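Local coordinates for putative calcium-regulated periplasmic protein (Bacteroides thetaiotaomicron, PDB 3DB7) that binds calcium ions and is probably a calcium-regulated periplasmic protein of the PepSY-like family, though its precise role is not established, at residues Gln18-Lys22 and Gln23-Asp27; Ile76-Ala79 and Ala80-Lys83. All coordinates share one frame; numbering follows the deposited sequence.

Contact 1: residues Gln18-Lys22 and Gln23-Asp27; sequences QQFIK and QHFSD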
loop_
_atom_site.group_PDB
_atom_site.type_symbol
_atom_site.label_atom_id
_atom_site.label_comp_id
_atom_site.label_asym_id
_atom_site.label_seq_id
_atom_site.Cartn_x
_atom_site.Cartn_y
_atom_site.Cartn_z
ATOM N N GLN A 18 21.535 -4.048 -9.640
ATOM C CA GLN A 18 22.114 -3.702 -10.932
ATOM C C GLN A 18 21.661 -4.696 -12.003
ATOM O O GLN A 18 21.285 -4.336 -13.137
ATOM C CB GLN A 18 23.627 -3.683 -10.843
ATOM C CG GLN A 18 24.158 -2.557 -9.968
ATOM C CD GLN A 18 25.642 -2.419 -10.045
ATOM O OE1 GLN A 18 26.183 -2.236 -11.136
ATOM N NE2 GLN A 18 26.344 -2.590 -8.911
ATOM N N GLN A 19 21.637 -5.965 -11.654
ATOM C CA GLN A 19 21.203 -6.988 -12.616
ATOM C C GLN A 19 19.714 -6.854 -12.937
ATOM O O GLN A 19 19.309 -6.985 -14.077
ATOM C CB GLN A 19 21.501 -8.388 -12.083
ATOM C CG GLN A 19 23.018 -8.764 -12.061
ATOM C CD GLN A 19 23.379 -9.837 -11.042
ATOM O OE1 GLN A 19 24.549 -9.963 -10.650
ATOM N NE2 GLN A 19 22.387 -10.584 -10.586
ATOM N N PHE A 20 18.925 -6.531 -11.934
ATOM C CA PHE A 20 17.494 -6.395 -12.128
ATOM C C PHE A 20 17.180 -5.265 -13.101
ATOM O O PHE A 20 16.326 -5.373 -13.968
ATOM C CB PHE A 20 16.824 -6.173 -10.778
ATOM C CG PHE A 20 15.309 -6.156 -10.823
ATOM C CD1 PHE A 20 14.615 -7.315 -10.676
ATOM C CD2 PHE A 20 14.615 -4.979 -10.927
ATOM C CE1 PHE A 20 13.220 -7.300 -10.667
ATOM C CE2 PHE A 20 13.193 -4.990 -10.893
ATOM C CZ PHE A 20 12.546 -6.168 -10.766
ATOM N N ILE A 21 17.867 -4.142 -12.933
ATOM C CA ILE A 21 17.692 -2.958 -13.798
ATOM C C ILE A 21 18.029 -3.300 -15.248
ATOM O O ILE A 21 17.316 -2.981 -16.162
ATOM C CB ILE A 21 18.586 -1.768 -13.248
ATOM C CG1 ILE A 21 18.043 -1.294 -11.880
ATOM C CG2 ILE A 21 18.671 -0.594 -14.262
ATOM C CD1 ILE A 21 19.037 -0.465 -11.181
ATOM N N LYS A 22 19.146 -3.983 -15.419
ATOM C CA LYS A 22 19.574 -4.374 -16.753
ATOM C C LYS A 22 18.599 -5.367 -17.357
ATOM O O LYS A 22 18.278 -5.277 -18.548
ATOM C CB LYS A 22 21.010 -4.888 -16.721
ATOM C CG LYS A 22 21.943 -3.701 -16.546
ATOM C CD LYS A 22 23.363 -4.028 -16.220
ATOM C CE LYS A 22 24.212 -2.759 -16.356
ATOM N NZ LYS A 22 24.261 -2.239 -17.763
ATOM N N GLN A 23 18.102 -6.274 -16.532
ATOM C CA GLN A 23 17.191 -7.322 -17.011
ATOM C C GLN A 23 15.888 -6.732 -17.496
ATOM O O GLN A 23 15.380 -7.074 -18.588
ATOM C CB GLN A 23 16.910 -8.348 -15.937
ATOM C CG GLN A 23 15.996 -9.495 -16.408
ATOM C CD GLN A 23 16.579 -10.229 -17.589
ATOM O OE1 GLN A 23 17.789 -10.470 -17.641
ATOM N NE2 GLN A 23 15.727 -10.553 -18.573
ATOM N N HIS A 24 15.310 -5.852 -16.688
ATOM C CA HIS A 24 13.900 -5.455 -16.920
ATOM C C HIS A 24 13.705 -4.040 -17.369
ATOM O O HIS A 24 12.611 -3.706 -17.846
ATOM C CB HIS A 24 13.063 -5.638 -15.670
ATOM C CG HIS A 24 13.050 -7.037 -15.171
ATOM N ND1 HIS A 24 12.411 -8.060 -15.835
ATOM C CD2 HIS A 24 13.632 -7.585 -14.076
ATOM C CE1 HIS A 24 12.637 -9.196 -15.187
ATOM N NE2 HIS A 24 13.333 -8.926 -14.082
ATOM N N PHE A 25 14.744 -3.225 -17.265
ATOM C CA PHE A 25 14.629 -1.798 -17.593
ATOM C C PHE A 25 15.715 -1.336 -18.565
ATOM O O PHE A 25 16.194 -0.190 -18.519
ATOM C CB PHE A 25 14.633 -0.999 -16.292
ATOM C CG PHE A 25 13.388 -1.218 -15.496
ATOM C CD1 PHE A 25 12.270 -0.440 -15.753
ATOM C CD2 PHE A 25 13.316 -2.189 -14.525
ATOM C CE1 PHE A 25 11.101 -0.635 -15.042
ATOM C CE2 PHE A 25 12.140 -2.389 -13.847
ATOM C CZ PHE A 25 11.045 -1.618 -14.100
ATOM N N SER A 26 16.071 -2.245 -19.475
ATOM C CA SER A 26 17.190 -2.014 -20.392
ATOM C C SER A 26 16.915 -0.795 -21.278
ATOM O O SER A 26 17.868 -0.115 -21.680
ATOM C CB SER A 26 17.484 -3.261 -21.281
ATOM O OG SER A 26 16.325 -3.709 -21.964
ATOM N N ASP A 27 15.638 -0.482 -21.479
ATOM C CA ASP A 27 15.211 0.540 -22.450
ATOM C C ASP A 27 14.941 1.847 -21.760
ATOM O O ASP A 27 14.518 2.820 -22.393
ATOM C CB ASP A 27 13.928 0.125 -23.180
#
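Phe-20 and His-24, one helical turn apart, bring their rings together obliquely at the end of helix 15-24, with planes at 59° and centroids 4.6 Å apart. The imidazole leads with one carbon: His-24 CD2 lies over one face of the phenyl ring, displaced toward its rim, and comes to 3.4 Å from Phe-20 CE1. With CG opposite the backbone N across the CA-CB bond (chi1 -174°), the Phe-20 ring is turned outward from the helix, where the imidazole of His-24 leans back over it. Gln-23 CG sits over the centre of one face of the His-24 ring, while Phe-20 CG lies at the edge of that ring, in plane. Through CE2 Phe-20 also meets Phe-25, CE2 to CE2 at 4.1 Å; the two side chains run side by side in the same direction, and Phe-20 CE2 lies near the plane of the Phe-25 ring, at its edge.

Three backbone hydrogen bonds hold the turn beneath these rings: Gln-23 N to Gln-19 O at 2.8 Å, His-24 N to Phe-20 O at 2.9 Å and Phe-25 N to Ile-21 O at 2.8 Å. The last is the most bent, 140° at the hydrogen, where Phe-25 leaves helical geometry.

Ile-21 and Phe-25 are buried against the sheet, Phe-25 stacking on Phe-48, while Phe-20 meets Trp-62 and Val-65. The arrangement is that of the C-terminal turn of an amphipathic helix, its aromatic side laid on an antiparallel sheet in the alpha+beta fold of this PepSY-like protein.

Contact 2: residues Ile76-Ala79 and Ala80-Lys83; sequences IIPA and AIQK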
loop_
_atom_site.group_PDB
_atom_site.type_symbol
_atom_site.label_atom_id
_atom_site.label_comp_id
_atom_site.label_asym_id
_atom_site.label_seq_id
_atom_site.Cartn_x
_atom_site.Cartn_y
_atom_site.Cartn_z
ATOM N N ILE A 76 8.299 -9.705 -14.164
ATOM C CA ILE A 76 8.429 -9.476 -12.705
ATOM C C ILE A 76 7.225 -10.016 -11.918
ATOM O O ILE A 76 7.320 -10.292 -10.722
ATOM C CB ILE A 76 8.519 -7.939 -12.446
ATOM C CG1 ILE A 76 9.797 -7.389 -13.079
ATOM C CG2 ILE A 76 8.521 -7.573 -10.942
ATOM C CD1 ILE A 76 9.842 -5.845 -13.153
ATOM N N ILE A 77 6.061 -10.100 -12.558
ATOM C CA ILE A 77 4.817 -10.464 -11.895
ATOM C C ILE A 77 4.644 -11.981 -11.768
ATOM O O ILE A 77 4.718 -12.711 -12.784
ATOM C CB ILE A 77 3.616 -9.899 -12.703
ATOM C CG1 ILE A 77 3.773 -8.388 -12.943
ATOM C CG2 ILE A 77 2.316 -10.211 -12.015
ATOM C CD1 ILE A 77 2.806 -7.849 -13.925
ATOM N N PRO A 78 4.457 -12.488 -10.544
ATOM C CA PRO A 78 4.277 -13.938 -10.415
ATOM C C PRO A 78 3.138 -14.428 -11.302
ATOM O O PRO A 78 2.116 -13.761 -11.435
ATOM C CB PRO A 78 3.962 -14.136 -8.923
ATOM C CG PRO A 78 4.587 -12.926 -8.225
ATOM C CD PRO A 78 4.548 -11.800 -9.227
ATOM N N ALA A 79 3.345 -15.597 -11.913
ATOM C CA ALA A 79 2.388 -16.078 -12.892
ATOM C C ALA A 79 0.984 -16.158 -12.347
ATOM O O ALA A 79 0.016 -15.840 -13.039
ATOM C CB ALA A 79 2.831 -17.471 -13.442
ATOM N N ALA A 80 0.826 -16.573 -11.102
ATOM C CA ALA A 80 -0.529 -16.747 -10.577
ATOM C C ALA A 80 -1.209 -15.387 -10.434
ATOM O O ALA A 80 -2.404 -15.235 -10.654
ATOM C CB ALA A 80 -0.544 -17.435 -9.193
ATOM N N ILE A 81 -0.414 -14.359 -10.143
ATOM C CA ILE A 81 -0.991 -13.005 -9.988
ATOM C C ILE A 81 -1.344 -12.445 -11.391
ATOM O O ILE A 81 -2.401 -11.877 -11.621
ATOM C CB ILE A 81 -0.046 -12.081 -9.244
ATOM C CG1 ILE A 81 0.044 -12.537 -7.779
ATOM C CG2 ILE A 81 -0.477 -10.612 -9.345
ATOM C CD1 ILE A 81 1.066 -11.758 -6.874
ATOM N N GLN A 82 -0.470 -12.690 -12.363
ATOM C CA GLN A 82 -0.693 -12.236 -13.744
ATOM C C GLN A 82 -1.956 -12.876 -14.322
ATOM O O GLN A 82 -2.767 -12.256 -15.001
ATOM C CB GLN A 82 0.543 -12.530 -14.578
ATOM C CG GLN A 82 0.374 -12.249 -16.050
ATOM C CD GLN A 82 0.203 -10.784 -16.410
ATOM O OE1 GLN A 82 0.087 -9.902 -15.529
ATOM N NE2 GLN A 82 0.156 -10.510 -17.717
ATOM N N LYS A 83 -2.170 -14.150 -13.987
ATOM C CA LYS A 83 -3.348 -14.836 -14.445
ATOM C C LYS A 83 -4.578 -14.273 -13.775
ATOM O O LYS A 83 -5.552 -14.053 -14.457
ATOM C CB LYS A 83 -3.291 -16.348 -14.228
ATOM C CG LYS A 83 -4.516 -17.063 -14.747
ATOM C CD LYS A 83 -4.377 -18.540 -14.797
ATOM C CE LYS A 83 -5.660 -19.195 -15.150
ATOM N NZ LYS A 83 -5.555 -20.723 -15.262
#
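This is a local contact around the start of helix 79-88, where the loop coming from strand 62-66 turns into the helix: Ile-77 and Pro-78 pack against the side chains of the first turn, and the backbone bonds of that turn begin at Pro-78, the N-cap residue. Pro-78 O receives two N-H groups. Gln-82 N gives it the straighter bond, 2.9 Å long with 164° at the hydrogen, approaching nearly in line with the carbonyl. Ile-81 N is equally near Pro-78 O but meets it at 124°, a weak bond. Lys-83 N to Ala-79 O, 2.9 Å, continues the helical pattern one residue on.

The apolar part has two branches of Ile-81 at work. Its CG2 lies 3.9 Å from CG2 of Ile-77, and its CD1 lies 3.9 Å from CG of Pro-78, whose ring runs alongside the isoleucine and points the same way. The positions of a hydrophobic staple, N' and N4, are held by Ile-77 and Gln-82, so the N4 member is polar and the apolar partner of Ile-77 is Ile-81, at N3. The isoleucine pair faces the antiparallel sheet of the PepSY-like domain: Ile-81 rests on Tyr-104 and Val-106 of strand 103-108, and Ile-77 on Val-94.

Gln-82 crosses Ile-77 at a slant. With CG opposite its own backbone N (chi1 173°) and a bend at chi2, the chain folds back so that OE1 comes to 3.8 Å from Ile-77 CD1. The CG2 branch of the same isoleucine reaches the backbone, 3.7 Å from Gln-82 N. Further along the helix, Gln-82 O accepts a hydrogen bond from Thr-86 OG1.

How the contacts relate
Contact 1 comes first along the chain, at the end of helix 15-24; contact 2 follows after strands 30-38, 41-48, 53-56 and 62-66, at the start of helix 79-88. Their centres are about 19 Å apart, yet they touch through Ile-76: its CD1 lies 3.6 Å from Phe-20 CZ, and its CG1 packs on His-24 at 3.9 Å from ND1. The loop leading into the second helix is thereby laid against the end of the first. Both helices pack on one antiparallel sheet, contact 1 over strands 53-56 and 62-66, contact 2 over 94-99 and 103-108, so Ile-76 joins the end of helix 15-24 to the loop that leads into helix 79-88, on the same sheet.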